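Local coordinates for manganese-dependent inorganic pyrophosphatase (Methanocaldococcus jannaschii, PDB 2EB0), which catalyses the manganese-dependent hydrolysis of inorganic diphosphate to two phosphates, as a family II pyrophosphatase with DHH and DHHA2 domains, at residues A22-C27 against K130-D135; L139-I144 against E162-L167. One frame throughout, in Å; residues are numbered along the deposited sequence.

Interaction 1: A22-C27 against K130-D135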
ATOM      1  N   ALA B  22     -18.673   6.384   1.866  1.00 21.93           N
ATOM      2  CA  ALA B  22     -19.763   5.557   2.375  1.00 22.91           C
ATOM      3  C   ALA B  22     -20.978   5.725   1.470  1.00 23.46           C
ATOM      4  O   ALA B  22     -21.697   4.767   1.194  1.00 26.39           O
ATOM      5  CB  ALA B  22     -20.113   5.963   3.784  1.00 16.19           C
ATOM      6  N   TYR B  23     -21.204   6.951   1.017  1.00 24.67           N
ATOM      7  CA  TYR B  23     -22.319   7.251   0.122  1.00 24.92           C
ATOM      8  C   TYR B  23     -22.167   6.471  -1.185  1.00 25.36           C
ATOM      9  O   TYR B  23     -23.122   5.883  -1.678  1.00 25.45           O
ATOM     10  CB  TYR B  23     -22.353   8.753  -0.176  1.00 24.99           C
ATOM     11  CG  TYR B  23     -23.163   9.150  -1.388  1.00 24.18           C
ATOM     12  CD1 TYR B  23     -24.553   9.228  -1.334  1.00 26.05           C
ATOM     13  CD2 TYR B  23     -22.534   9.463  -2.589  1.00 24.70           C
ATOM     14  CE1 TYR B  23     -25.305   9.617  -2.454  1.00 25.77           C
ATOM     15  CE2 TYR B  23     -23.267   9.849  -3.714  1.00 25.57           C
ATOM     16  CZ  TYR B  23     -24.650   9.924  -3.638  1.00 27.57           C
ATOM     17  OH  TYR B  23     -25.367  10.302  -4.754  1.00 29.71           O
ATOM     18  N   PHE B  24     -20.959   6.480  -1.745  1.00 21.91           N
ATOM     19  CA  PHE B  24     -20.683   5.778  -2.998  1.00 21.32           C
ATOM     20  C   PHE B  24     -20.661   4.261  -2.832  1.00 21.87           C
ATOM     21  O   PHE B  24     -21.086   3.527  -3.717  1.00 20.48           O
ATOM     22  CB  PHE B  24     -19.336   6.232  -3.575  1.00 26.63           C
ATOM     23  CG  PHE B  24     -19.370   7.592  -4.213  1.00 26.62           C
ATOM     24  CD1 PHE B  24     -18.510   8.590  -3.789  1.00 25.01           C
ATOM     25  CD2 PHE B  24     -20.244   7.863  -5.258  1.00 27.36           C
ATOM     26  CE1 PHE B  24     -18.516   9.836  -4.392  1.00 28.66           C
ATOM     27  CE2 PHE B  24     -20.255   9.110  -5.865  1.00 26.84           C
ATOM     28  CZ  PHE B  24     -19.390  10.095  -5.432  1.00 26.80           C
ATOM     29  N   LEU B  25     -20.158   3.794  -1.697  1.00 25.55           N
ATOM     30  CA  LEU B  25     -20.069   2.363  -1.440  1.00 28.19           C
ATOM     31  C   LEU B  25     -21.326   1.820  -0.780  1.00 29.66           C
ATOM     32  O   LEU B  25     -21.425   0.626  -0.518  1.00 30.57           O
ATOM     33  CB  LEU B  25     -18.849   2.069  -0.566  1.00 31.93           C
ATOM     34  CG  LEU B  25     -17.499   1.878  -1.261  1.00 33.15           C
ATOM     35  CD1 LEU B  25     -17.337   2.829  -2.425  1.00 36.86           C
ATOM     36  CD2 LEU B  25     -16.397   2.088  -0.242  1.00 35.14           C
ATOM     37  N   ASP B  26     -22.279   2.706  -0.517  1.00 35.36           N
ATOM     38  CA  ASP B  26     -23.544   2.338   0.109  1.00 36.66           C
ATOM     39  C   ASP B  26     -23.426   1.625   1.448  1.00 36.74           C
ATOM     40  O   ASP B  26     -24.137   0.657   1.707  1.00 37.65           O
ATOM     41  CB  ASP B  26     -24.393   1.484  -0.844  1.00 44.50           C
ATOM     42  CG  ASP B  26     -25.135   2.321  -1.869  1.00 47.21           C
ATOM     43  OD1 ASP B  26     -25.927   3.197  -1.462  1.00 47.78           O
ATOM     44  OD2 ASP B  26     -24.930   2.105  -3.081  1.00 49.66           O
ATOM     45  N   CYS B  27     -22.521   2.088   2.298  1.00 27.53           N
ATOM     46  CA  CYS B  27     -22.385   1.492   3.615  1.00 27.65           C
ATOM     47  C   CYS B  27     -22.463   2.601   4.652  1.00 25.25           C
ATOM     48  O   CYS B  27     -22.846   3.724   4.322  1.00 24.28           O
ATOM     49  CB  CYS B  27     -21.082   0.694   3.734  1.00 40.95           C
ATOM     50  SG  CYS B  27     -19.588   1.585   3.326  1.00 45.41           S
ATOM     51  N   LYS B 130     -23.088   6.640  -8.374  1.00 42.16           N
ATOM     52  CA  LYS B 130     -24.102   7.590  -7.928  1.00 38.21           C
ATOM     53  C   LYS B 130     -23.665   9.006  -8.308  1.00 37.06           C
ATOM     54  O   LYS B 130     -22.517   9.221  -8.697  1.00 37.47           O
ATOM     55  CB  LYS B 130     -24.285   7.441  -6.417  1.00 34.52           C
ATOM     56  CG  LYS B 130     -24.588   5.996  -6.026  1.00 34.64           C
ATOM     57  CD  LYS B 130     -24.532   5.741  -4.536  1.00 35.09           C
ATOM     58  CE  LYS B 130     -25.805   6.158  -3.841  1.00 37.67           C
ATOM     59  NZ  LYS B 130     -25.762   5.788  -2.398  1.00 35.38           N
ATOM     60  N   GLU B 131     -24.571   9.972  -8.223  0.50 14.30           N
ATOM     61  CA  GLU B 131     -24.209  11.334  -8.581  0.50 12.61           C
ATOM     62  C   GLU B 131     -23.715  12.141  -7.387  0.50 11.48           C
ATOM     63  O   GLU B 131     -24.276  12.071  -6.297  0.50  9.78           O
ATOM     64  CB  GLU B 131     -25.391  12.060  -9.222  0.50 27.68           C
ATOM     65  CG  GLU B 131     -25.090  13.518  -9.536  0.50 29.46           C
ATOM     66  CD  GLU B 131     -26.274  14.268 -10.111  0.50 31.68           C
ATOM     67  OE1 GLU B 131     -26.139  15.487 -10.341  1.00 33.60           O
ATOM     68  OE2 GLU B 131     -27.334  13.651 -10.336  1.00 34.05           O
ATOM     69  N   LEU B 132     -22.668  12.922  -7.607  1.00 27.02           N
ATOM     70  CA  LEU B 132     -22.109  13.754  -6.549  1.00 28.65           C
ATOM     71  C   LEU B 132     -22.935  15.022  -6.402  1.00 27.37           C
ATOM     72  O   LEU B 132     -22.825  15.938  -7.212  1.00 30.16           O
ATOM     73  CB  LEU B 132     -20.669  14.154  -6.877  1.00 26.48           C
ATOM     74  CG  LEU B 132     -19.592  14.007  -5.805  1.00 27.15           C
ATOM     75  CD1 LEU B 132     -18.544  15.097  -6.043  1.00 26.48           C
ATOM     76  CD2 LEU B 132     -20.180  14.134  -4.412  1.00 24.76           C
ATOM     77  N   LYS B 133     -23.759  15.078  -5.367  1.00 30.76           N
ATOM     78  CA  LYS B 133     -24.584  16.248  -5.130  1.00 29.83           C
ATOM     79  C   LYS B 133     -23.734  17.403  -4.609  1.00 29.26           C
ATOM     80  O   LYS B 133     -22.620  17.199  -4.125  1.00 29.79           O
ATOM     81  CB  LYS B 133     -25.700  15.911  -4.131  1.00 42.62           C
ATOM     82  CG  LYS B 133     -26.723  14.925  -4.683  1.00 44.96           C
ATOM     83  CD  LYS B 133     -27.311  15.461  -5.979  1.00 46.94           C
ATOM     84  CE  LYS B 133     -28.167  14.432  -6.693  1.00 48.91           C
ATOM     85  NZ  LYS B 133     -28.827  15.029  -7.890  1.00 47.83           N
ATOM     86  N   PRO B 134     -24.253  18.634  -4.702  1.00 24.74           N
ATOM     87  CA  PRO B 134     -23.537  19.823  -4.239  1.00 24.86           C
ATOM     88  C   PRO B 134     -23.052  19.753  -2.793  1.00 24.87           C
ATOM     89  O   PRO B 134     -21.926  20.166  -2.496  1.00 21.82           O
ATOM     90  CB  PRO B 134     -24.547  20.944  -4.461  1.00 26.53           C
ATOM     91  CG  PRO B 134     -25.845  20.247  -4.362  1.00 31.36           C
ATOM     92  CD  PRO B 134     -25.604  18.993  -5.151  1.00 28.23           C
ATOM     93  N   ASP B 135     -23.887  19.235  -1.896  1.00 24.00           N
ATOM     94  CA  ASP B 135     -23.483  19.137  -0.496  1.00 25.10           C
ATOM     95  C   ASP B 135     -22.252  18.258  -0.304  1.00 23.89           C
ATOM     96  O   ASP B 135     -21.284  18.685   0.328  1.00 23.86           O
ATOM     97  CB  ASP B 135     -24.636  18.641   0.390  1.00 34.93           C
ATOM     98  CG  ASP B 135     -25.236  17.328  -0.084  1.00 38.93           C
ATOM     99  OD1 ASP B 135     -26.141  16.830   0.624  1.00 39.25           O
ATOM    100  OD2 ASP B 135     -24.823  16.794  -1.146  1.00 40.16           O
TER

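Interaction 2: L139-I144 against E162-L167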
ATOM      1  N   LEU B 139     -18.198  19.002   0.756  1.00 21.00           N
ATOM      2  CA  LEU B 139     -17.350  18.387   1.779  1.00 20.94           C
ATOM      3  C   LEU B 139     -15.991  18.024   1.208  1.00 20.33           C
ATOM      4  O   LEU B 139     -14.963  18.236   1.849  1.00 19.24           O
ATOM      5  CB  LEU B 139     -17.974  17.110   2.348  1.00 22.58           C
ATOM      6  CG  LEU B 139     -19.297  17.128   3.108  1.00 26.15           C
ATOM      7  CD1 LEU B 139     -19.449  15.768   3.774  1.00 25.90           C
ATOM      8  CD2 LEU B 139     -19.336  18.239   4.157  1.00 26.49           C
ATOM      9  N   LEU B 140     -15.993  17.458   0.005  1.00 15.41           N
ATOM     10  CA  LEU B 140     -14.750  17.071  -0.642  1.00 15.69           C
ATOM     11  C   LEU B 140     -13.911  18.316  -0.850  1.00 16.48           C
ATOM     12  O   LEU B 140     -12.690  18.302  -0.662  1.00 17.24           O
ATOM     13  CB  LEU B 140     -15.025  16.403  -1.988  1.00 18.02           C
ATOM     14  CG  LEU B 140     -15.720  15.042  -1.977  1.00 22.35           C
ATOM     15  CD1 LEU B 140     -15.795  14.517  -3.421  1.00 11.66           C
ATOM     16  CD2 LEU B 140     -14.960  14.069  -1.082  1.00 11.66           C
ATOM     17  N   LEU B 141     -14.583  19.394  -1.248  1.00 22.32           N
ATOM     18  CA  LEU B 141     -13.931  20.672  -1.479  1.00 19.88           C
ATOM     19  C   LEU B 141     -13.294  21.144  -0.186  1.00 18.06           C
ATOM     20  O   LEU B 141     -12.130  21.528  -0.158  1.00 17.84           O
ATOM     21  CB  LEU B 141     -14.949  21.714  -1.942  1.00 16.13           C
ATOM     22  CG  LEU B 141     -14.411  23.147  -2.019  1.00 19.15           C
ATOM     23  CD1 LEU B 141     -13.121  23.186  -2.821  1.00 16.34           C
ATOM     24  CD2 LEU B 141     -15.470  24.043  -2.658  1.00 19.40           C
ATOM     25  N   SER B 142     -14.076  21.121   0.885  1.00 14.23           N
ATOM     26  CA  SER B 142     -13.593  21.551   2.191  1.00 15.98           C
ATOM     27  C   SER B 142     -12.402  20.699   2.630  1.00 15.83           C
ATOM     28  O   SER B 142     -11.417  21.213   3.165  1.00 15.93           O
ATOM     29  CB  SER B 142     -14.714  21.436   3.225  1.00 14.38           C
ATOM     30  OG  SER B 142     -15.881  22.085   2.762  1.00 18.57           O
ATOM     31  N   ALA B 143     -12.503  19.396   2.397  1.00 14.17           N
ATOM     32  CA  ALA B 143     -11.443  18.471   2.770  1.00 14.85           C
ATOM     33  C   ALA B 143     -10.147  18.828   2.059  1.00 16.17           C
ATOM     34  O   ALA B 143      -9.084  18.852   2.675  1.00 16.49           O
ATOM     35  CB  ALA B 143     -11.852  17.031   2.433  1.00 14.14           C
ATOM     36  N   ILE B 144     -10.233  19.108   0.763  1.00 18.62           N
ATOM     37  CA  ILE B 144      -9.048  19.462   0.000  1.00 21.09           C
ATOM     38  C   ILE B 144      -8.422  20.742   0.549  1.00 21.50           C
ATOM     39  O   ILE B 144      -7.225  20.782   0.835  1.00 21.43           O
ATOM     40  CB  ILE B 144      -9.377  19.629  -1.505  1.00 20.50           C
ATOM     41  CG1 ILE B 144      -9.904  18.296  -2.063  1.00 23.16           C
ATOM     42  CG2 ILE B 144      -8.132  20.046  -2.268  1.00 19.18           C
ATOM     43  CD1 ILE B 144     -10.140  18.277  -3.559  1.00 22.24           C
ATOM     44  N   GLU B 162      -7.021  21.207  -9.386  1.00 25.86           N
ATOM     45  CA  GLU B 162      -7.929  20.857 -10.475  1.00 26.40           C
ATOM     46  C   GLU B 162      -9.241  20.308  -9.919  1.00 25.99           C
ATOM     47  O   GLU B 162     -10.329  20.664 -10.367  1.00 26.43           O
ATOM     48  CB  GLU B 162      -7.260  19.819 -11.374  1.00 50.36           C
ATOM     49  CG  GLU B 162      -8.133  19.289 -12.489  1.00 57.48           C
ATOM     50  CD  GLU B 162      -7.455  18.179 -13.271  1.00 60.57           C
ATOM     51  OE1 GLU B 162      -8.090  17.633 -14.200  1.00 61.35           O
ATOM     52  OE2 GLU B 162      -6.286  17.854 -12.956  1.00 62.11           O
ATOM     53  N   MET B 163      -9.124  19.445  -8.921  1.00 27.88           N
ATOM     54  CA  MET B 163     -10.291  18.849  -8.311  1.00 25.89           C
ATOM     55  C   MET B 163     -11.096  19.874  -7.520  1.00 24.86           C
ATOM     56  O   MET B 163     -12.326  19.876  -7.573  1.00 25.36           O
ATOM     57  CB  MET B 163      -9.861  17.682  -7.428  1.00 19.72           C
ATOM     58  CG  MET B 163     -10.682  16.440  -7.679  1.00 24.40           C
ATOM     59  SD  MET B 163     -10.434  15.543  -9.253  1.00 20.62           S
ATOM     60  CE  MET B 163     -10.197  16.823 -10.489  1.00 20.08           C
ATOM     61  N   ALA B 164     -10.398  20.751  -6.805  1.00 20.66           N
ATOM     62  CA  ALA B 164     -11.049  21.792  -6.022  1.00 20.48           C
ATOM     63  C   ALA B 164     -11.946  22.648  -6.916  1.00 19.50           C
ATOM     64  O   ALA B 164     -13.108  22.891  -6.592  1.00 23.07           O
ATOM     65  CB  ALA B 164      -9.999  22.679  -5.333  1.00 14.47           C
ATOM     66  N   LYS B 165     -11.410  23.102  -8.044  0.50  4.64           N
ATOM     67  CA  LYS B 165     -12.186  23.937  -8.952  0.50  4.08           C
ATOM     68  C   LYS B 165     -13.463  23.262  -9.438  0.50  3.56           C
ATOM     69  O   LYS B 165     -14.516  23.880  -9.479  0.50  2.80           O
ATOM     70  CB  LYS B 165     -11.341  24.351 -10.160  0.50 15.13           C
ATOM     71  CG  LYS B 165     -10.240  25.353  -9.836  0.50 19.67           C
ATOM     72  CD  LYS B 165      -9.528  25.818 -11.099  0.50 19.21           C
ATOM     73  CE  LYS B 165      -8.372  26.757 -10.783  0.50 19.29           C
ATOM     74  NZ  LYS B 165      -7.274  26.065 -10.049  0.50 19.71           N
ATOM     75  N   LYS B 166     -13.365  21.999  -9.824  1.00 19.79           N
ATOM     76  CA  LYS B 166     -14.523  21.264 -10.313  1.00 22.12           C
ATOM     77  C   LYS B 166     -15.547  21.008  -9.213  1.00 24.28           C
ATOM     78  O   LYS B 166     -16.751  21.013  -9.468  1.00 23.54           O
ATOM     79  CB  LYS B 166     -14.074  19.941 -10.924  1.00 27.38           C
ATOM     80  CG  LYS B 166     -13.330  20.099 -12.235  1.00 29.02           C
ATOM     81  CD  LYS B 166     -12.654  18.801 -12.648  1.00 31.31           C
ATOM     82  CE  LYS B 166     -12.895  18.491 -14.116  1.00 34.13           C
ATOM     83  NZ  LYS B 166     -14.332  18.170 -14.390  1.00 35.57           N
ATOM     84  N   LEU B 167     -15.068  20.778  -7.994  1.00 24.92           N
ATOM     85  CA  LEU B 167     -15.959  20.530  -6.861  1.00 26.85           C
ATOM     86  C   LEU B 167     -16.686  21.817  -6.476  1.00 27.08           C
ATOM     87  O   LEU B 167     -17.874  21.789  -6.164  1.00 27.87           O
ATOM     88  CB  LEU B 167     -15.167  19.985  -5.667  1.00 19.05           C
ATOM     89  CG  LEU B 167     -14.561  18.602  -5.917  1.00 18.08           C
ATOM     90  CD1 LEU B 167     -13.583  18.258  -4.806  1.00 15.78           C
ATOM     91  CD2 LEU B 167     -15.682  17.556  -6.019  1.00 15.97           C
TER

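Interaction 1: A22-C27 against K130-D135
Lys-130 lays the end of its side chain over one face of the Tyr-23 ring, with CE 3.7 Å above the ring plane and displaced toward the rim. Its NZ sits 4.2 Å from the ring centroid, so a cation-pi contact joins the CH-pi contact made by CE. A bend at the third torsion (chi3 81°) turns the lysine chain back toward helix 12-25, where NZ donates to Tyr-23 O at 2.7 Å and to Asp-26 OD1 at 2.8 Å. The second bond is a salt bridge that reaches the carboxylate from above its plane. Tyr-23 answers from the far end of its ring: CG stands anti to the backbone N (chi1 162°), which carries OH across to donate to Glu-131 O at 2.6 Å. A phenylalanine here would keep the ring under the lysine but would probably leave Glu-131 O without this donor and the connection weaker there. Next to it, the Phe-24 ring turns its edge to Lys-130 O, in the ring plane, and touches Leu-132 CG with CZ at 3.9 Å, while Tyr-23 CD2 lies over the centre of one face. Helix 12-25 of the DHH domain ends in a Schellman motif: positive phi at Asp-26 lets Cys-27 N bond Ala-22 O, and Lys-130 NZ shares Tyr-23 O with the motif's weak bond from Asp-26 N.

Interaction 2: L139-I144 against E162-L167
Leu-167 is the bump that fills the hollow between Leu-140, Leu-141 and Ile-144 on the facing helix. Its CD1 touches both Leu-140 CB and Ile-144 CD1, 3.7 Å from each, and the leucine crosses both side chains at about a right angle. CD2 faces Leu-140 CD1, and lower on the same side chain CB meets Leu-141 CB at 4.1 Å. Ile-144 is a bump in its turn: its CG1 branch, anti to the carbonyl carbon (chi1 -61°), fits CD1 into the hollow formed by Met-163, Ala-164 and Leu-167, 3.9 Å from Met-163 CB, while the rest of the methionine bends away. The small side chain of Ala-164 leaves room for Leu-141, whose CD1 comes 3.8 Å from Ala-164 O and 4.0 Å from Ala-164 CB; here the two backbones are nearest, with Leu-141 CA and Ala-164 CA 5.5 Å apart. The segment axes approach to 9.0 Å and run roughly antiparallel, at 147°. Helix 109-118 adds to the packing through Ala-114 on Met-163 and Phe-118 on Leu-167. All six touching residues are buried and apolar, so the register between these segments probably rests on the fit of the side chains.

How the interactions relate
Helix 134-148 is common to both contacts: interaction 1 uses the residues just before it, interaction 2 its middle. The two lie in series along the chain, with centres 15 Å apart on the same side of the chain's centre. Leu-132 bridges them, its CD1 packing 3.8 Å from both Leu-140 CD1 and Leu-167 CD2. Helices 12-25 and 134-148 also supply Asp-13 and Asp-147, both ligands of one manganese. Interaction 1 lies at the far end of helix 12-25 from Asp-13, at a partly exposed margin, whereas interaction 2 packs helix 158-171 in the interior, beside the dimetal centre, with the Ile-144 side chain about 9 Å from a bound manganese.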